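Side-chain contacts in outer membrane protein Omp121 (Bacteroides thetaiotaomicron, PDB 5FQ8), which probably takes up nutrients across the bacterial outer membrane as a TonB-dependent receptor that binds calcium and carries a plug domain: residues L189-F194 / D243-F248; G793-M798 / C897-K902; D822-G827 / K906-V911; G827-R832 / T947-E952. One frame throughout, in Å; residues are numbered along the deposited sequence.

Contact 1 (L189-F194 / D243-F248); sequences LRLPEF and DNIKDF
Ile245 presents two branches to the loop 189-194, and each meets a different apolar side chain. With CG1 anti to the carbonyl carbon (chi1 -67°) and CD1 extended beyond it, the long branch carries its terminal methyl to Phe194, where CD1 lies 3.5 Å from CZ. The two side chains cross at about a right angle, and the methyl comes in obliquely at the distal end of the ring. The short branch, CG2, sits 3.9 Å from CD1 of Leu191, which reaches across with CG beside its backbone N (chi1 -65°) and CD1 extended (chi2 169°). That same leucine methyl also rests on the backbone of Lys246, 3.7 Å from its CA, while the lysine chain leads off elsewhere. One face of the Phe194 ring has the carbonyl oxygen of Pro192 over its centre, so the loop folds its own backbone against the aromatic. The contact is plain apolar packing between two loops of the receptor. Asp247 bonds Ser4 and Thr5 of the BT_2262 lipoprotein chain. The loop 189-194 follows barrel strand 177-188, and the loop 243-248 precedes its antiparallel neighbour 252-264; Pro192 leans on helices 330-335 and 832-839, and Phe194 also reaches the latter.

Contact 2 (G793-M798 / C897-K902); sequences GICGDM and CFLVDK
Leu899 sets CG beside its backbone N (chi1 -69°) and extends its second torsion, which carries CD1 out to CB of Cys795 at 3.5 Å. The cysteine's CB itself points toward the leucine, and chi1 of -73° places SG beside the backbone N. It is thus the cysteine's methylene that touches the methyl, not its sulfur. The pair joins two parts of the TonB-dependent receptor fold: Leu899 opens the long barrel strand 899-915, and Cys795 follows strand 793-794, which lies at one edge of a small antiparallel four-stranded sheet. The neighbouring strand of that sheet, 763-766, backs both residues: Ala766 touches Cys795 and Leu899, and Phe764 packs on the leucine, which Val828 of strand 828-831 meets as well. Beyond the cysteine the two chains run on at 38° to one another and stay about as far apart as they began, from 7.8 Å between CA of Cys795 and CA of Leu899 to 8.1 Å between CA of Met798 and CA of Lys902. Gly796 lies between, at a positive phi where a side chain would run into the carbonyl oxygen of Cys795. The second touch, at Met798, uses backbone rather than side chain. The side chain of Met798 starts away from the strand and packs on Leu960 and Asn963, while Lys902 brings its aliphatic chain, bent only near the ammonium end, alongside the methionine carbonyl: CD lies 3.2 Å and CE 3.3 Å from Met798 O.

Contact 3 (D822-G827 / K906-V911); sequences DIRQGG and KLRSVV
Asp822 and Arg908 lie side by side and point the same way, yet their flat ends are turned 75° apart. The guanidinium of Arg908 receives OD2 at its edge, nearly in plane, through a bond of 3.0 Å from NH1 to Asp822 OD2, whereas on the carboxylate side the donor comes from above the plane. Arg824, extended from CG to NE, grips the same carboxylate side-on: NE reaches Asp822 OD1 at 3.2 Å in an almost straight bond, and NH2 reaches Asp822 OD2 at 3.0 Å. Both arginines approach OD2 from one face, their guanidinium planes 69° apart; NH2 of Arg824 and NH1 of Arg908 stand 3.9 Å apart, a closeness the shared carboxylate probably makes tolerable. Lys906 lays its CD over one face of the Arg908 guanidinium, toward the rim, and takes its ammonium on to Glu952, which also pairs with Arg908. Without the carboxylate, as with an alanine at Asp822, the two guanidinium groups would probably lose their common counter-charge and be freer to turn. Underneath, Asp822 and Lys906 form an antiparallel hydrogen-bonded pair, linking strand 815-825 to strand 899-915 in the barrel wall. Strand 928-941 flanks the latter on its other side, and the charged face looks onto the plug domain, where Arg824 bonds Ser74 and the carbonyl of Ile73.

Contact 4 (G827-R832 / T947-E952); sequences GVMYSR and TFIDPE
Ile949 touches strand 828-831 with both of its branches. Its CG1 lies between the backbone N and the carbonyl carbon (chi1 60°), a crowded position that aims CD1 at Met829; the two side chains meet tip to tip, with CD1 3.7 Å from SD. The other branch, CG2, lies 3.9 Å from OG of Ser831. That hydroxyl serves as the N-cap of helix 832-839, accepting from the backbone N of Lys834, so the isoleucine methyl packs against a group already engaged by the helix start. Asp950 turns its side chain away from the strand and folds it back on its own loop: OD1 accepts from the backbone N of Glu952 at 2.9 Å, the donor standing 58° out of the carboxylate plane. This is an Asx turn, set in the loop that follows barrel strand 928-941 of the TonB-dependent receptor fold, and Lys906 and Ser972 also bind the carboxylate. Inside the turn, Pro951 offers Met829 a ring carbon and a carbonyl, with CB 4.0 Å and O 3.6 Å from the sulfur. The methionine chain bends at its last torsion (chi3 -48°), which leaves CE beside that carbonyl too, 3.6 Å from Pro951 O. Glu952 points away from the strand, and its OE2 accepts from the backbone N of Ser75 in the plug domain.

How the contacts relate
Contacts 2 and 4 are the closest pair, with centres 10 Å apart: strand 828-831 runs antiparallel to the start of 899-915, and Val900 N lies 2.8 Å from Met829 O. Gly827 belongs to both contact 3 and contact 4, and its carbonyl O is 3.1 Å from Lys902 N of contact 2. Glu952 is the residue through which the side chains of contacts 3 and 4 touch. Contact 1 joins the group through contact 4, where Glu193 N approaches Thr947 O at 3.0 Å. It is also the nearest to calcium: the side chain of Leu191 is about 9 Å from that of the calcium-site residue Ile283. Contacts 2, 3 and 4 lie away from the metal and lipid sites.

Contact 1 (L189-F194 / D243-F248)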
loop_
_atom_site.group_PDB
_atom_site.type_symbol
_atom_site.label_atom_id
_atom_site.label_comp_id
_atom_site.label_asym_id
_atom_site.label_seq_id
_atom_site.Cartn_x
_atom_site.Cartn_y
_atom_site.Cartn_z
ATOM N N LEU B 189 38.242 5.400 -4.664
ATOM C CA LEU B 189 39.125 6.428 -5.210
ATOM C C LEU B 189 39.641 7.409 -4.178
ATOM O O LEU B 189 40.819 7.766 -4.214
ATOM C CB LEU B 189 38.406 7.219 -6.299
ATOM C CG LEU B 189 39.166 8.415 -6.859
ATOM C CD1 LEU B 189 40.399 7.936 -7.554
ATOM C CD2 LEU B 189 38.308 9.200 -7.817
ATOM N N ARG B 190 38.770 7.883 -3.289
ATOM C CA ARG B 190 39.143 8.883 -2.291
ATOM C C ARG B 190 38.209 8.700 -1.109
ATOM O O ARG B 190 36.993 8.842 -1.244
ATOM C CB ARG B 190 39.067 10.295 -2.880
ATOM C CG ARG B 190 38.396 11.370 -2.043
ATOM C CD ARG B 190 39.374 12.138 -1.155
ATOM N NE ARG B 190 40.447 12.796 -1.896
ATOM C CZ ARG B 190 40.396 14.045 -2.341
ATOM N NH1 ARG B 190 39.316 14.771 -2.126
ATOM N NH2 ARG B 190 41.424 14.567 -2.999
ATOM N N LEU B 191 38.763 8.307 0.012
ATOM C CA LEU B 191 38.073 8.321 1.283
ATOM C C LEU B 191 38.580 9.497 2.089
ATOM O O LEU B 191 39.656 10.027 1.806
ATOM C CB LEU B 191 38.313 7.019 2.051
ATOM C CG LEU B 191 37.754 5.749 1.416
ATOM C CD1 LEU B 191 38.281 4.530 2.125
ATOM C CD2 LEU B 191 36.252 5.763 1.456
ATOM N N PRO B 192 37.830 9.961 3.079
ATOM C CA PRO B 192 38.300 11.108 3.852
ATOM C C PRO B 192 39.576 10.769 4.594
ATOM O O PRO B 192 39.780 9.644 5.047
ATOM C CB PRO B 192 37.137 11.380 4.805
ATOM C CG PRO B 192 35.967 10.815 4.121
ATOM C CD PRO B 192 36.466 9.583 3.477
ATOM N N GLU B 193 40.454 11.747 4.697
ATOM C CA GLU B 193 41.683 11.532 5.432
ATOM C C GLU B 193 41.385 11.590 6.917
ATOM O O GLU B 193 40.795 12.552 7.405
ATOM C CB GLU B 193 42.727 12.567 5.047
ATOM C CG GLU B 193 44.024 12.410 5.785
ATOM C CD GLU B 193 44.998 13.480 5.449
ATOM O OE1 GLU B 193 44.648 14.364 4.655
ATOM O OE2 GLU B 193 46.114 13.434 5.983
ATOM N N PHE B 194 41.801 10.561 7.625
ATOM C CA PHE B 194 41.420 10.349 9.006
ATOM C C PHE B 194 42.539 10.717 9.951
ATOM O O PHE B 194 43.706 10.750 9.583
ATOM C CB PHE B 194 41.049 8.890 9.242
ATOM C CG PHE B 194 39.908 8.434 8.427
ATOM C CD1 PHE B 194 38.658 8.983 8.617
ATOM C CD2 PHE B 194 40.075 7.463 7.465
ATOM C CE1 PHE B 194 37.599 8.576 7.863
ATOM C CE2 PHE B 194 39.011 7.042 6.718
ATOM C CZ PHE B 194 37.772 7.601 6.910
ATOM N N ASP B 243 43.603 1.460 8.075
ATOM C CA ASP B 243 43.029 0.929 6.852
ATOM C C ASP B 243 41.620 0.392 7.038
ATOM O O ASP B 243 41.091 -0.244 6.124
ATOM C CB ASP B 243 43.923 -0.180 6.297
ATOM C CG ASP B 243 44.791 0.293 5.174
ATOM O OD1 ASP B 243 44.967 1.521 5.068
ATOM O OD2 ASP B 243 45.282 -0.565 4.399
ATOM N N ASN B 244 40.987 0.642 8.178
ATOM C CA ASN B 244 39.790 -0.123 8.498
ATOM C C ASN B 244 38.653 0.189 7.540
ATOM O O ASN B 244 38.017 -0.725 7.013
ATOM C CB ASN B 244 39.387 0.110 9.947
ATOM C CG ASN B 244 39.102 1.539 10.245
ATOM O OD1 ASN B 244 39.294 2.400 9.404
ATOM N ND2 ASN B 244 38.632 1.808 11.453
ATOM N N ILE B 245 38.406 1.462 7.264
ATOM C CA ILE B 245 37.366 1.784 6.298
ATOM C C ILE B 245 37.794 1.389 4.894
ATOM O O ILE B 245 36.981 0.898 4.106
ATOM C CB ILE B 245 37.004 3.271 6.393
ATOM C CG1 ILE B 245 36.348 3.520 7.741
ATOM C CG2 ILE B 245 36.092 3.677 5.256
ATOM C CD1 ILE B 245 35.869 4.898 7.923
ATOM N N LYS B 246 39.074 1.582 4.560
ATOM C CA LYS B 246 39.549 1.229 3.228
ATOM C C LYS B 246 39.405 -0.265 2.971
ATOM O O LYS B 246 39.053 -0.684 1.865
ATOM C CB LYS B 246 41.010 1.652 3.053
ATOM C CG LYS B 246 41.557 1.535 1.620
ATOM C CD LYS B 246 43.069 1.439 1.594
ATOM C CE LYS B 246 43.620 1.469 0.174
ATOM N NZ LYS B 246 42.979 0.439 -0.693
ATOM N N ASP B 247 39.677 -1.082 3.981
ATOM C CA ASP B 247 39.591 -2.527 3.830
ATOM C C ASP B 247 38.163 -3.025 3.724
ATOM O O ASP B 247 37.955 -4.192 3.402
ATOM C CB ASP B 247 40.266 -3.209 5.010
ATOM C CG ASP B 247 41.749 -3.117 4.947
ATOM O OD1 ASP B 247 42.237 -2.433 4.040
ATOM O OD2 ASP B 247 42.424 -3.723 5.798
ATOM N N PHE B 248 37.175 -2.180 4.006
ATOM C CA PHE B 248 35.797 -2.648 4.004
ATOM C C PHE B 248 35.323 -2.905 2.591
ATOM O O PHE B 248 34.417 -3.713 2.371
ATOM C CB PHE B 248 34.910 -1.623 4.712
ATOM C CG PHE B 248 33.453 -1.770 4.422
ATOM C CD1 PHE B 248 32.724 -2.786 4.985
ATOM C CD2 PHE B 248 32.810 -0.866 3.600
ATOM C CE1 PHE B 248 31.392 -2.911 4.716
ATOM C CE2 PHE B 248 31.479 -0.981 3.328
ATOM C CZ PHE B 248 30.762 -2.004 3.882
#

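Contact 2 (G793-M798 / C897-K902)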
loop_
_atom_site.group_PDB
_atom_site.type_symbol
_atom_site.label_atom_id
_atom_site.label_comp_id
_atom_site.label_asym_id
_atom_site.label_seq_id
_atom_site.Cartn_x
_atom_site.Cartn_y
_atom_site.Cartn_z
ATOM N N GLY B 793 25.183 33.803 6.981
ATOM C CA GLY B 793 26.016 34.507 6.027
ATOM C C GLY B 793 25.994 33.851 4.655
ATOM O O GLY B 793 25.918 32.636 4.537
ATOM N N ILE B 794 26.032 34.689 3.617
ATOM C CA ILE B 794 26.256 34.196 2.267
ATOM C C ILE B 794 27.623 33.545 2.212
ATOM O O ILE B 794 28.592 34.069 2.770
ATOM C CB ILE B 794 26.139 35.347 1.259
ATOM C CG1 ILE B 794 24.735 35.918 1.277
ATOM C CG2 ILE B 794 26.419 34.862 -0.123
ATOM C CD1 ILE B 794 24.471 36.878 0.174
ATOM N N CYS B 795 27.714 32.386 1.565
ATOM C CA CYS B 795 28.926 31.583 1.658
ATOM C C CYS B 795 29.387 31.038 0.314
ATOM O O CYS B 795 30.001 29.978 0.259
ATOM C CB CYS B 795 28.731 30.438 2.639
ATOM S SG CYS B 795 28.709 30.951 4.322
ATOM N N GLY B 796 29.142 31.755 -0.764
ATOM C CA GLY B 796 29.529 31.285 -2.075
ATOM C C GLY B 796 28.347 30.735 -2.839
ATOM O O GLY B 796 27.222 30.648 -2.342
ATOM N N ASP B 797 28.620 30.366 -4.078
ATOM C CA ASP B 797 27.603 29.894 -4.997
ATOM C C ASP B 797 27.945 28.482 -5.456
ATOM O O ASP B 797 28.922 27.877 -5.018
ATOM C CB ASP B 797 27.447 30.853 -6.179
ATOM C CG ASP B 797 28.741 31.113 -6.903
ATOM O OD1 ASP B 797 29.821 30.884 -6.323
ATOM O OD2 ASP B 797 28.680 31.563 -8.060
ATOM N N MET B 798 27.103 27.948 -6.330
ATOM C CA MET B 798 27.253 26.579 -6.782
ATOM C C MET B 798 28.203 26.455 -7.954
ATOM O O MET B 798 28.642 25.340 -8.249
ATOM C CB MET B 798 25.894 26.015 -7.189
ATOM C CG MET B 798 25.238 26.849 -8.272
ATOM S SD MET B 798 24.048 26.002 -9.281
ATOM C CE MET B 798 22.877 25.635 -8.035
ATOM N N CYS B 897 31.440 25.702 7.804
ATOM C CA CYS B 897 32.570 24.789 7.683
ATOM C C CYS B 897 32.282 23.665 6.715
ATOM O O CYS B 897 33.201 23.133 6.089
ATOM C CB CYS B 897 32.922 24.211 9.044
ATOM S SG CYS B 897 34.104 22.886 9.024
ATOM N N PHE B 898 31.020 23.302 6.558
ATOM C CA PHE B 898 30.674 22.112 5.813
ATOM C C PHE B 898 30.229 22.416 4.403
ATOM O O PHE B 898 29.857 21.496 3.681
ATOM C CB PHE B 898 29.608 21.332 6.565
ATOM C CG PHE B 898 30.019 20.971 7.957
ATOM C CD1 PHE B 898 31.105 20.156 8.177
ATOM C CD2 PHE B 898 29.333 21.464 9.035
ATOM C CE1 PHE B 898 31.494 19.831 9.440
ATOM C CE2 PHE B 898 29.704 21.138 10.302
ATOM C CZ PHE B 898 30.789 20.322 10.516
ATOM N N LEU B 899 30.270 23.671 3.990
ATOM C CA LEU B 899 30.356 23.983 2.575
ATOM C C LEU B 899 31.797 23.794 2.126
ATOM O O LEU B 899 32.715 24.389 2.700
ATOM C CB LEU B 899 29.878 25.401 2.314
ATOM C CG LEU B 899 28.386 25.555 2.528
ATOM C CD1 LEU B 899 28.011 26.991 2.511
ATOM C CD2 LEU B 899 27.659 24.821 1.446
ATOM N N VAL B 900 31.994 22.953 1.114
ATOM C CA VAL B 900 33.308 22.488 0.696
ATOM C C VAL B 900 33.584 22.927 -0.734
ATOM O O VAL B 900 32.675 22.974 -1.567
ATOM C CB VAL B 900 33.385 20.960 0.839
ATOM C CG1 VAL B 900 34.564 20.404 0.099
ATOM C CG2 VAL B 900 33.452 20.614 2.295
ATOM N N ASP B 901 34.848 23.251 -1.008
ATOM C CA ASP B 901 35.258 23.714 -2.327
ATOM C C ASP B 901 35.019 22.643 -3.387
ATOM O O ASP B 901 35.420 21.491 -3.229
ATOM C CB ASP B 901 36.736 24.110 -2.280
ATOM C CG ASP B 901 37.167 24.953 -3.463
ATOM O OD1 ASP B 901 36.669 24.747 -4.585
ATOM O OD2 ASP B 901 38.032 25.824 -3.264
ATOM N N LYS B 902 34.392 23.051 -4.485
ATOM C CA LYS B 902 33.992 22.187 -5.585
ATOM C C LYS B 902 35.142 21.865 -6.527
ATOM O O LYS B 902 35.003 20.976 -7.367
ATOM C CB LYS B 902 32.865 22.870 -6.363
ATOM C CG LYS B 902 31.595 22.086 -6.561
ATOM C CD LYS B 902 30.537 22.958 -7.216
ATOM C CE LYS B 902 29.554 22.156 -8.077
ATOM N NZ LYS B 902 29.078 20.921 -7.399
#

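Contact 3 (D822-G827 / K906-V911)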
loop_
_atom_site.group_PDB
_atom_site.type_symbol
_atom_site.label_atom_id
_atom_site.label_comp_id
_atom_site.label_asym_id
_atom_site.label_seq_id
_atom_site.Cartn_x
_atom_site.Cartn_y
_atom_site.Cartn_z
ATOM N N ASP B 822 40.401 16.595 -16.566
ATOM C CA ASP B 822 39.257 17.455 -16.313
ATOM C C ASP B 822 39.671 18.447 -15.252
ATOM O O ASP B 822 40.245 18.059 -14.233
ATOM C CB ASP B 822 38.046 16.651 -15.851
ATOM C CG ASP B 822 36.744 17.279 -16.261
ATOM O OD1 ASP B 822 36.684 18.518 -16.362
ATOM O OD2 ASP B 822 35.780 16.525 -16.490
ATOM N N ILE B 823 39.421 19.724 -15.501
ATOM C CA ILE B 823 39.823 20.759 -14.563
ATOM C C ILE B 823 38.670 21.720 -14.365
ATOM O O ILE B 823 38.308 22.458 -15.285
ATOM C CB ILE B 823 41.073 21.512 -15.018
ATOM C CG1 ILE B 823 42.258 20.565 -15.054
ATOM C CG2 ILE B 823 41.364 22.634 -14.066
ATOM C CD1 ILE B 823 42.507 20.008 -16.395
ATOM N N ARG B 824 38.103 21.719 -13.167
ATOM C CA ARG B 824 36.977 22.571 -12.821
ATOM C C ARG B 824 37.331 23.261 -11.525
ATOM O O ARG B 824 37.707 22.594 -10.557
ATOM C CB ARG B 824 35.685 21.770 -12.658
ATOM C CG ARG B 824 35.510 20.669 -13.680
ATOM C CD ARG B 824 34.178 20.003 -13.581
ATOM N NE ARG B 824 34.070 19.019 -14.633
ATOM C CZ ARG B 824 32.980 18.329 -14.907
ATOM N NH1 ARG B 824 31.881 18.518 -14.200
ATOM N NH2 ARG B 824 32.997 17.455 -15.895
ATOM N N GLN B 825 37.216 24.583 -11.511
ATOM C CA GLN B 825 37.717 25.387 -10.414
ATOM C C GLN B 825 36.652 26.368 -9.977
ATOM O O GLN B 825 36.106 27.105 -10.804
ATOM C CB GLN B 825 38.984 26.144 -10.819
ATOM C CG GLN B 825 40.183 25.259 -11.033
ATOM C CD GLN B 825 40.810 24.796 -9.734
ATOM O OE1 GLN B 825 40.677 25.459 -8.707
ATOM N NE2 GLN B 825 41.500 23.652 -9.773
ATOM N N GLY B 826 36.378 26.386 -8.687
ATOM C CA GLY B 826 35.506 27.393 -8.132
ATOM C C GLY B 826 34.154 26.832 -7.721
ATOM O O GLY B 826 33.671 25.827 -8.246
ATOM N N GLY B 827 33.543 27.510 -6.764
ATOM C CA GLY B 827 32.251 27.119 -6.261
ATOM C C GLY B 827 32.350 26.299 -4.995
ATOM O O GLY B 827 33.425 26.026 -4.460
ATOM N N LYS B 906 41.212 16.315 -12.484
ATOM C CA LYS B 906 40.966 14.884 -12.550
ATOM C C LYS B 906 41.637 14.255 -13.761
ATOM O O LYS B 906 41.486 14.739 -14.884
ATOM C CB LYS B 906 39.467 14.604 -12.579
ATOM C CG LYS B 906 39.086 13.387 -11.800
ATOM C CD LYS B 906 37.606 13.164 -11.838
ATOM C CE LYS B 906 36.931 13.729 -10.634
ATOM N NZ LYS B 906 35.483 13.513 -10.763
ATOM N N LEU B 907 42.377 13.176 -13.525
ATOM C CA LEU B 907 42.719 12.251 -14.593
ATOM C C LEU B 907 41.448 11.526 -15.020
ATOM O O LEU B 907 41.126 10.448 -14.512
ATOM C CB LEU B 907 43.797 11.273 -14.138
ATOM C CG LEU B 907 44.318 10.334 -15.229
ATOM C CD1 LEU B 907 44.600 11.083 -16.508
ATOM C CD2 LEU B 907 45.557 9.611 -14.776
ATOM N N ARG B 908 40.713 12.129 -15.949
ATOM C CA ARG B 908 39.395 11.632 -16.324
ATOM C C ARG B 908 39.473 10.232 -16.918
ATOM O O ARG B 908 38.833 9.306 -16.424
ATOM C CB ARG B 908 38.761 12.607 -17.308
ATOM C CG ARG B 908 37.302 12.389 -17.581
ATOM C CD ARG B 908 36.445 13.277 -16.715
ATOM N NE ARG B 908 35.989 12.544 -15.551
ATOM C CZ ARG B 908 35.253 13.054 -14.585
ATOM N NH1 ARG B 908 34.878 14.314 -14.632
ATOM N NH2 ARG B 908 34.912 12.290 -13.573
ATOM N N SER B 909 40.268 10.055 -17.974
ATOM C CA SER B 909 40.367 8.770 -18.656
ATOM C C SER B 909 41.752 8.566 -19.243
ATOM O O SER B 909 42.440 9.521 -19.603
ATOM C CB SER B 909 39.343 8.666 -19.776
ATOM O OG SER B 909 39.595 9.647 -20.759
ATOM N N VAL B 910 42.145 7.302 -19.358
ATOM C CA VAL B 910 43.332 6.896 -20.110
ATOM C C VAL B 910 42.995 5.635 -20.898
ATOM O O VAL B 910 42.578 4.632 -20.314
ATOM C CB VAL B 910 44.538 6.643 -19.191
ATOM C CG1 VAL B 910 45.688 6.081 -19.989
ATOM C CG2 VAL B 910 44.955 7.908 -18.511
ATOM N N VAL B 911 43.193 5.667 -22.216
ATOM C CA VAL B 911 42.873 4.538 -23.089
ATOM C C VAL B 911 44.111 4.114 -23.876
ATOM O O VAL B 911 44.656 4.904 -24.650
ATOM C CB VAL B 911 41.731 4.877 -24.057
ATOM C CG1 VAL B 911 41.222 3.618 -24.678
ATOM C CG2 VAL B 911 40.632 5.581 -23.343
#

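Contact 4 (G827-R832 / T947-E952)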
loop_
_atom_site.group_PDB
_atom_site.type_symbol
_atom_site.label_atom_id
_atom_site.label_comp_id
_atom_site.label_asym_id
_atom_site.label_seq_id
_atom_site.Cartn_x
_atom_site.Cartn_y
_atom_site.Cartn_z
ATOM N N GLY B 827 33.543 27.510 -6.764
ATOM C CA GLY B 827 32.251 27.119 -6.261
ATOM C C GLY B 827 32.350 26.299 -4.995
ATOM O O GLY B 827 33.425 26.026 -4.460
ATOM N N VAL B 828 31.183 25.875 -4.517
ATOM C CA VAL B 828 31.077 25.252 -3.208
ATOM C C VAL B 828 29.889 24.307 -3.206
ATOM O O VAL B 828 28.957 24.452 -3.988
ATOM C CB VAL B 828 30.968 26.341 -2.114
ATOM C CG1 VAL B 828 29.612 26.965 -2.115
ATOM C CG2 VAL B 828 31.305 25.792 -0.770
ATOM N N MET B 829 29.938 23.317 -2.324
ATOM C CA MET B 829 28.878 22.336 -2.217
ATOM C C MET B 829 28.790 21.858 -0.777
ATOM O O MET B 829 29.804 21.789 -0.086
ATOM C CB MET B 829 29.141 21.162 -3.165
ATOM C CG MET B 829 30.381 20.357 -2.802
ATOM S SD MET B 829 30.777 19.021 -3.921
ATOM C CE MET B 829 29.210 18.234 -4.102
ATOM N N TYR B 830 27.582 21.537 -0.318
ATOM C CA TYR B 830 27.448 20.984 1.023
ATOM C C TYR B 830 27.964 19.558 1.055
ATOM O O TYR B 830 27.633 18.752 0.185
ATOM C CB TYR B 830 25.998 20.991 1.503
ATOM C CG TYR B 830 25.863 20.225 2.810
ATOM C CD1 TYR B 830 26.161 20.835 4.016
ATOM C CD2 TYR B 830 25.490 18.880 2.833
ATOM C CE1 TYR B 830 26.085 20.152 5.197
ATOM C CE2 TYR B 830 25.410 18.186 4.023
ATOM C CZ TYR B 830 25.705 18.837 5.204
ATOM O OH TYR B 830 25.645 18.180 6.407
ATOM N N SER B 831 28.721 19.218 2.088
ATOM C CA SER B 831 29.283 17.878 2.180
ATOM C C SER B 831 28.981 17.248 3.530
ATOM O O SER B 831 29.625 17.586 4.522
ATOM C CB SER B 831 30.781 17.906 1.942
ATOM O OG SER B 831 31.337 16.750 2.516
ATOM N N ARG B 832 28.054 16.285 3.560
ATOM C CA ARG B 832 27.782 15.570 4.804
ATOM C C ARG B 832 28.913 14.624 5.174
ATOM O O ARG B 832 28.986 14.182 6.320
ATOM C CB ARG B 832 26.453 14.799 4.714
ATOM C CG ARG B 832 25.847 14.392 6.062
ATOM C CD ARG B 832 24.821 13.280 5.979
ATOM N NE ARG B 832 24.282 12.954 7.297
ATOM C CZ ARG B 832 24.708 11.957 8.061
ATOM N NH1 ARG B 832 25.647 11.159 7.640
ATOM N NH2 ARG B 832 24.197 11.764 9.255
ATOM N N THR B 947 39.857 17.509 2.071
ATOM C CA THR B 947 40.454 16.194 2.165
ATOM C C THR B 947 39.389 15.135 2.333
ATOM O O THR B 947 39.632 14.103 2.956
ATOM C CB THR B 947 41.426 16.122 3.330
ATOM O OG1 THR B 947 40.725 16.469 4.519
ATOM C CG2 THR B 947 42.568 17.076 3.135
ATOM N N PHE B 948 38.201 15.387 1.800
ATOM C CA PHE B 948 37.057 14.574 2.170
ATOM C C PHE B 948 36.413 13.853 1.002
ATOM O O PHE B 948 36.203 12.644 1.086
ATOM C CB PHE B 948 36.025 15.447 2.902
ATOM C CG PHE B 948 36.622 16.310 3.953
ATOM C CD1 PHE B 948 37.233 15.755 5.054
ATOM C CD2 PHE B 948 36.602 17.672 3.826
ATOM C CE1 PHE B 948 37.800 16.541 6.000
ATOM C CE2 PHE B 948 37.170 18.457 4.764
ATOM C CZ PHE B 948 37.765 17.896 5.861
ATOM N N ILE B 949 36.080 14.547 -0.080
ATOM C CA ILE B 949 35.260 13.957 -1.125
ATOM C C ILE B 949 35.831 14.196 -2.513
ATOM O O ILE B 949 36.561 15.158 -2.757
ATOM C CB ILE B 949 33.834 14.517 -1.099
ATOM C CG1 ILE B 949 33.879 16.020 -1.313
ATOM C CG2 ILE B 949 33.166 14.191 0.179
ATOM C CD1 ILE B 949 32.558 16.598 -1.706
ATOM N N ASP B 950 35.467 13.314 -3.428
ATOM C CA ASP B 950 35.546 13.625 -4.842
ATOM C C ASP B 950 34.327 14.481 -5.111
ATOM O O ASP B 950 33.204 13.985 -5.040
ATOM C CB ASP B 950 35.569 12.356 -5.696
ATOM C CG ASP B 950 35.265 12.614 -7.163
ATOM O OD1 ASP B 950 35.108 13.764 -7.592
ATOM O OD2 ASP B 950 35.183 11.632 -7.911
ATOM N N PRO B 951 34.500 15.744 -5.411
ATOM C CA PRO B 951 33.357 16.640 -5.594
ATOM C C PRO B 951 32.324 16.217 -6.625
ATOM O O PRO B 951 31.318 16.914 -6.769
ATOM C CB PRO B 951 34.027 17.936 -6.034
ATOM C CG PRO B 951 35.312 17.912 -5.380
ATOM C CD PRO B 951 35.754 16.495 -5.346
ATOM N N GLU B 952 32.536 15.126 -7.355
ATOM C CA GLU B 952 31.568 14.705 -8.357
ATOM C C GLU B 952 30.548 13.777 -7.703
ATOM O O GLU B 952 30.512 12.568 -7.930
ATOM C CB GLU B 952 32.270 14.033 -9.525
ATOM C CG GLU B 952 31.450 14.042 -10.787
ATOM C CD GLU B 952 32.120 13.357 -11.947
ATOM O OE1 GLU B 952 33.350 13.201 -11.910
ATOM O OE2 GLU B 952 31.401 12.977 -12.890
#